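Local coordinates for TruD (Uncultured prochloron, PDB 4BS9), which is a cyanobactin heterocyclase of the trunkamide pathway, a zinc-binding YcaO-family enzyme that probably uses ATP to turn residues of a precursor peptide into heterocycles, at residues 596-601 with 618-623; 552-557 with 633-638. All blocks are in the same frame, centred on the assembly; numbering follows the deposited sequence.

Interaction 1 (596-601 with 618-623); sequences NRDLWV and NRKAGS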
loop_
_atom_site.group_PDB
_atom_site.type_symbol
_atom_site.label_atom_id
_atom_site.label_comp_id
_atom_site.label_asym_id
_atom_site.label_seq_id
_atom_site.Cartn_x
_atom_site.Cartn_y
_atom_site.Cartn_z
ATOM N N ASN A 596 3.031 23.213 28.764
ATOM C CA ASN A 596 2.074 23.752 29.718
ATOM C C ASN A 596 1.362 22.668 30.537
ATOM O O ASN A 596 0.134 22.673 30.649
ATOM C CB ASN A 596 1.045 24.595 28.963
ATOM C CG ASN A 596 0.205 25.446 29.882
ATOM O OD1 ASN A 596 -0.951 25.117 30.161
ATOM N ND2 ASN A 596 0.783 26.538 30.368
ATOM N N ARG A 597 2.133 21.736 31.098
ATOM C CA ARG A 597 1.557 20.605 31.836
ATOM C C ARG A 597 2.456 20.039 32.929
ATOM O O ARG A 597 3.666 19.914 32.756
ATOM C CB ARG A 597 1.170 19.478 30.879
ATOM C CG ARG A 597 -0.223 19.615 30.294
ATOM C CD ARG A 597 -0.694 18.342 29.592
ATOM N NE ARG A 597 -2.128 18.404 29.317
ATOM C CZ ARG A 597 -3.092 18.016 30.152
ATOM N NH1 ARG A 597 -2.815 17.486 31.340
ATOM N NH2 ARG A 597 -4.358 18.153 29.790
ATOM N N ASP A 598 1.841 19.682 34.053
ATOM C CA ASP A 598 2.528 18.977 35.113
ATOM C C ASP A 598 2.250 17.505 34.948
ATOM O O ASP A 598 1.387 17.114 34.161
ATOM C CB ASP A 598 2.030 19.420 36.481
ATOM C CG ASP A 598 2.145 20.916 36.696
ATOM O OD1 ASP A 598 3.179 21.518 36.311
ATOM O OD2 ASP A 598 1.188 21.488 37.270
ATOM N N LEU A 599 2.969 16.690 35.715
ATOM C CA LEU A 599 2.880 15.246 35.596
ATOM C C LEU A 599 3.473 14.549 36.821
ATOM O O LEU A 599 4.672 14.601 37.031
ATOM C CB LEU A 599 3.606 14.806 34.323
ATOM C CG LEU A 599 3.646 13.319 33.981
ATOM C CD1 LEU A 599 2.276 12.660 34.050
ATOM C CD2 LEU A 599 4.231 13.152 32.590
ATOM N N TRP A 600 2.631 13.930 37.643
ATOM C CA TRP A 600 3.098 13.011 38.685
ATOM C C TRP A 600 2.596 11.609 38.399
ATOM O O TRP A 600 1.661 11.416 37.617
ATOM C CB TRP A 600 2.565 13.392 40.065
ATOM C CG TRP A 600 3.117 14.630 40.637
ATOM C CD1 TRP A 600 4.143 14.747 41.550
ATOM C CD2 TRP A 600 2.652 15.953 40.370
ATOM N NE1 TRP A 600 4.347 16.072 41.844
ATOM C CE2 TRP A 600 3.443 16.835 41.135
ATOM C CE3 TRP A 600 1.641 16.483 39.548
ATOM C CZ2 TRP A 600 3.252 18.234 41.100
ATOM C CZ3 TRP A 600 1.455 17.871 39.519
ATOM C CH2 TRP A 600 2.256 18.727 40.293
ATOM N N VAL A 601 3.212 10.637 39.065
ATOM C CA VAL A 601 2.740 9.268 39.062
ATOM C C VAL A 601 2.441 8.879 40.493
ATOM O O VAL A 601 3.328 8.935 41.335
ATOM C CB VAL A 601 3.793 8.303 38.472
ATOM C CG1 VAL A 601 3.418 6.844 38.701
ATOM C CG2 VAL A 601 3.938 8.555 36.987
ATOM N N ASN A 618 -1.948 17.496 34.649
ATOM C CA ASN A 618 -2.825 18.643 34.635
ATOM C C ASN A 618 -2.154 19.764 33.880
ATOM O O ASN A 618 -0.926 19.874 33.892
ATOM C CB ASN A 618 -3.105 19.123 36.059
ATOM C CG ASN A 618 -1.840 19.546 36.795
ATOM O OD1 ASN A 618 -1.138 18.709 37.369
ATOM N ND2 ASN A 618 -1.547 20.844 36.786
ATOM N N ARG A 619 -2.969 20.603 33.239
ATOM C CA ARG A 619 -2.503 21.862 32.670
ATOM C C ARG A 619 -1.956 22.758 33.762
ATOM O O ARG A 619 -2.395 22.687 34.905
ATOM C CB ARG A 619 -3.633 22.592 31.963
ATOM C CG ARG A 619 -3.768 22.247 30.497
ATOM C CD ARG A 619 -4.985 22.948 29.910
ATOM N NE ARG A 619 -4.721 23.654 28.655
ATOM C CZ ARG A 619 -4.446 23.070 27.485
ATOM N NH1 ARG A 619 -4.357 21.740 27.376
ATOM N NH2 ARG A 619 -4.239 23.828 26.410
ATOM N N LYS A 620 -0.993 23.599 33.405
ATOM C CA LYS A 620 -0.357 24.501 34.371
ATOM C C LYS A 620 -1.112 25.818 34.461
ATOM O O LYS A 620 -1.352 26.313 35.552
ATOM C CB LYS A 620 1.099 24.755 33.985
ATOM C CG LYS A 620 1.975 23.522 34.102
ATOM C CD LYS A 620 3.360 23.724 33.509
ATOM C CE LYS A 620 4.180 24.728 34.301
ATOM N NZ LYS A 620 4.269 24.361 35.737
ATOM N N ALA A 621 -1.463 26.367 33.297
ATOM C CA ALA A 621 -2.269 27.584 33.174
ATOM C C ALA A 621 -3.431 27.357 32.208
ATOM O O ALA A 621 -3.504 26.323 31.547
ATOM C CB ALA A 621 -1.406 28.747 32.703
ATOM N N GLY A 622 -4.321 28.342 32.119
ATOM C CA GLY A 622 -5.600 28.198 31.427
ATOM C C GLY A 622 -6.676 28.076 32.485
ATOM O O GLY A 622 -6.370 27.899 33.664
ATOM N N SER A 623 -7.935 28.162 32.082
ATOM C CA SER A 623 -9.022 28.186 33.052
ATOM C C SER A 623 -9.582 26.803 33.340
ATOM O O SER A 623 -10.549 26.683 34.090
ATOM C CB SER A 623 -10.129 29.108 32.568
ATOM O OG SER A 623 -10.286 28.971 31.173
#
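Asn618 holds its CG between its own backbone N and carbonyl carbon (chi1 61°), which swings the amide over to Asp598, whose CG lies beside its backbone N (chi1 -56°). There Asn618 ND2 donates to Asp598 OD2 at 2.9 Å, meeting that oxygen on its anti side and out of the carboxylate plane; the same ND2 also reaches its neighbour's carbonyl, Arg619 O, at 2.8 Å. Lys620, its chain bent near the end, curls back so that NZ forms a salt bridge with the syn lone pair of Asp598 OD1 at 3.1 Å. Each carboxylate oxygen thus has a partner from 618-623, which probably limits the rotation of the group. An alanine in place of Asp598 would probably leave the Lys620 ammonium without its mate and the Asn618 amide with one bond fewer, held by Arg619 O. Asn618 OD1 lies in the plane of the Trp600 ring, 3.5 Å from its edge atom CZ3. The strands run antiparallel, with backbone bonds from Asp598 N to Asn618 O at 2.8 Å and from Lys620 N to Asn596 O at 3.1 Å. On the other face of the hairpin, Arg597 passes its guanidinium under Arg619 N and is held by Ser617 and by the carbonyl of Arg626. The contact lies at the open end of the hairpin of strands 597-603 and 612-619, with helix 583-594 alongside through Tyr592 and Gln593.

Interaction 2 (552-557 with 633-638); sequences GFMELV and AHLDPT
Met554 and Val557, one helical turn apart on helix 545-568, face the end of strand 628-633 and the turn that follows it, and the contact between the segments is chiefly apolar. The longest reach is that of Met554: its chain bends at chi2 (-60°), carrying the thioether along the turn from Ala633 to Leu635. Its terminal methyl CE comes against Leu635 CG at 3.5 Å, the two side chains crossing at about a right angle. Val557 makes the second apolar touch, with CG2 meeting Ala633 CB at 3.8 Å, methyl to methyl.

Side chain meets backbone through the inner part of Met554. Its SD lies 4.0 Å from His634 CA, and its CB packs 3.9 Å from Ala633 O, so the methionine spans three successive residues. The His634 side chain starts away from helix 545-568 and contacts Val639, Ala640 and Arg643 instead.

Polar bonds belong to the turn itself. Asp636 is the N-cap of helix 637-654: its OD1 accepts a weak capping bond from Thr638 N at 2.8 Å and a weak one from Thr638 OG1. Just before it, Asp636 N points to His634 ND1 in another weak bond, and Asp636 O lies in the plane of the imidazole at its edge. These bonds lie in the passage from strand 628-633 to helix 637-654.

The contact is buried within the YcaO region. Helix 704-718 closes in beside it, Cys711 touching both Phe553 and Met554 and Asp707 touching Leu635, while Met744 packs on Val557. Residues 634-636 link strand 628-633 to helix 637-654, and helix 545-568 packs against that link.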
loop_
_atom_site.group_PDB
_atom_site.type_symbol
_atom_site.label_atom_id
_atom_site.label_comp_id
_atom_site.label_asym_id
_atom_site.label_seq_id
_atom_site.Cartn_x
_atom_site.Cartn_y
_atom_site.Cartn_z
ATOM N N GLY A 552 -4.162 -10.587 30.137
ATOM C CA GLY A 552 -5.491 -10.557 30.735
ATOM C C GLY A 552 -5.464 -10.493 32.244
ATOM O O GLY A 552 -6.256 -9.777 32.843
ATOM N N PHE A 553 -4.554 -11.238 32.864
ATOM C CA PHE A 553 -4.365 -11.151 34.316
ATOM C C PHE A 553 -3.959 -9.733 34.758
ATOM O O PHE A 553 -4.448 -9.247 35.769
ATOM C CB PHE A 553 -3.327 -12.177 34.802
ATOM C CG PHE A 553 -3.249 -12.301 36.302
ATOM C CD1 PHE A 553 -2.412 -11.494 37.038
ATOM C CD2 PHE A 553 -4.013 -13.227 36.971
ATOM C CE1 PHE A 553 -2.343 -11.599 38.414
ATOM C CE2 PHE A 553 -3.941 -13.348 38.345
ATOM C CZ PHE A 553 -3.107 -12.530 39.069
ATOM N N MET A 554 -3.071 -9.075 34.009
ATOM C CA MET A 554 -2.590 -7.741 34.387
ATOM C C MET A 554 -3.621 -6.643 34.114
ATOM O O MET A 554 -3.744 -5.686 34.884
ATOM C CB MET A 554 -1.276 -7.432 33.682
ATOM C CG MET A 554 -0.101 -8.191 34.270
ATOM S SD MET A 554 0.138 -7.781 36.012
ATOM C CE MET A 554 1.466 -8.899 36.387
ATOM N N GLU A 555 -4.364 -6.783 33.019
ATOM C CA GLU A 555 -5.550 -5.971 32.786
ATOM C C GLU A 555 -6.490 -6.126 33.978
ATOM O O GLU A 555 -7.085 -5.153 34.404
ATOM C CB GLU A 555 -6.227 -6.364 31.461
ATOM C CG GLU A 555 -7.509 -5.630 31.067
ATOM C CD GLU A 555 -8.017 -6.056 29.684
ATOM O OE1 GLU A 555 -7.202 -6.034 28.729
ATOM O OE2 GLU A 555 -9.216 -6.420 29.532
ATOM N N LEU A 556 -6.607 -7.315 34.559
ATOM C CA LEU A 556 -7.484 -7.450 35.726
ATOM C C LEU A 556 -6.992 -6.657 36.932
ATOM O O LEU A 556 -7.796 -5.984 37.575
ATOM C CB LEU A 556 -7.723 -8.908 36.125
ATOM C CG LEU A 556 -8.664 -9.715 35.223
ATOM C CD1 LEU A 556 -8.723 -11.161 35.705
ATOM C CD2 LEU A 556 -10.067 -9.117 35.151
ATOM N N VAL A 557 -5.689 -6.729 37.234
ATOM C CA VAL A 557 -5.149 -6.110 38.457
ATOM C C VAL A 557 -5.061 -4.609 38.305
ATOM O O VAL A 557 -5.210 -3.885 39.293
ATOM C CB VAL A 557 -3.762 -6.663 38.908
ATOM C CG1 VAL A 557 -3.832 -8.153 39.205
ATOM C CG2 VAL A 557 -2.674 -6.387 37.883
ATOM N N ALA A 633 -0.130 -1.626 34.900
ATOM C CA ALA A 633 0.209 -2.645 35.881
ATOM C C ALA A 633 1.087 -3.747 35.285
ATOM O O ALA A 633 0.851 -4.238 34.187
ATOM C CB ALA A 633 -1.055 -3.230 36.476
ATOM N N HIS A 634 2.110 -4.129 36.022
ATOM C CA HIS A 634 3.045 -5.112 35.543
ATOM C C HIS A 634 3.842 -5.609 36.730
ATOM O O HIS A 634 3.829 -4.985 37.790
ATOM C CB HIS A 634 3.972 -4.502 34.483
ATOM C CG HIS A 634 4.582 -5.520 33.573
ATOM N ND1 HIS A 634 5.908 -5.887 33.647
ATOM C CD2 HIS A 634 4.036 -6.280 32.594
ATOM C CE1 HIS A 634 6.158 -6.814 32.741
ATOM N NE2 HIS A 634 5.039 -7.071 32.088
ATOM N N LEU A 635 4.514 -6.745 36.569
ATOM C CA LEU A 635 5.321 -7.294 37.647
ATOM C C LEU A 635 6.529 -6.410 37.875
ATOM O O LEU A 635 6.866 -6.104 39.011
ATOM C CB LEU A 635 5.765 -8.716 37.314
ATOM C CG LEU A 635 4.713 -9.809 37.487
ATOM C CD1 LEU A 635 5.299 -11.152 37.053
ATOM C CD2 LEU A 635 4.196 -9.853 38.925
ATOM N N ASP A 636 7.183 -6.052 36.767
ATOM C CA ASP A 636 8.264 -5.056 36.717
ATOM C C ASP A 636 7.636 -3.660 36.814
ATOM O O ASP A 636 6.927 -3.225 35.902
ATOM C CB ASP A 636 9.079 -5.225 35.412
ATOM C CG ASP A 636 10.186 -4.190 35.241
ATOM O OD1 ASP A 636 10.244 -3.189 35.995
ATOM O OD2 ASP A 636 11.006 -4.380 34.317
ATOM N N PRO A 637 7.891 -2.959 37.924
ATOM C CA PRO A 637 7.264 -1.663 38.088
ATOM C C PRO A 637 7.641 -0.689 36.987
ATOM O O PRO A 637 6.812 0.126 36.603
ATOM C CB PRO A 637 7.792 -1.179 39.437
ATOM C CG PRO A 637 9.053 -1.928 39.643
ATOM C CD PRO A 637 8.825 -3.262 39.020
ATOM N N THR A 638 8.863 -0.777 36.473
ATOM C CA THR A 638 9.286 0.088 35.364
ATOM C C THR A 638 8.397 -0.088 34.136
ATOM O O THR A 638 7.976 0.893 33.505
ATOM C CB THR A 638 10.741 -0.184 34.941
ATOM O OG1 THR A 638 11.578 -0.215 36.102
ATOM C CG2 THR A 638 11.236 0.899 33.992
#

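Of the parts joined here, helix 545-568 comes first along the chain from the N terminus, and its 552-557 turn waits for a partner 76 residues further on. The chain then passes helix 583-594 and reaches strand 597-603, runs back along strand 612-619, and closes the short loop of interaction 1. Strand 628-633 follows as the third strand of this antiparallel sheet, and its end meets 552-557, closing the larger loop of interaction 2. Interaction 1 is therefore nested inside interaction 2, without crossing. Their centres are 27 Å apart and their nearest atoms about 8 Å: one joins the two strands at the hairpin's open end, the other fastens the sheet's far strand to helix 545-568.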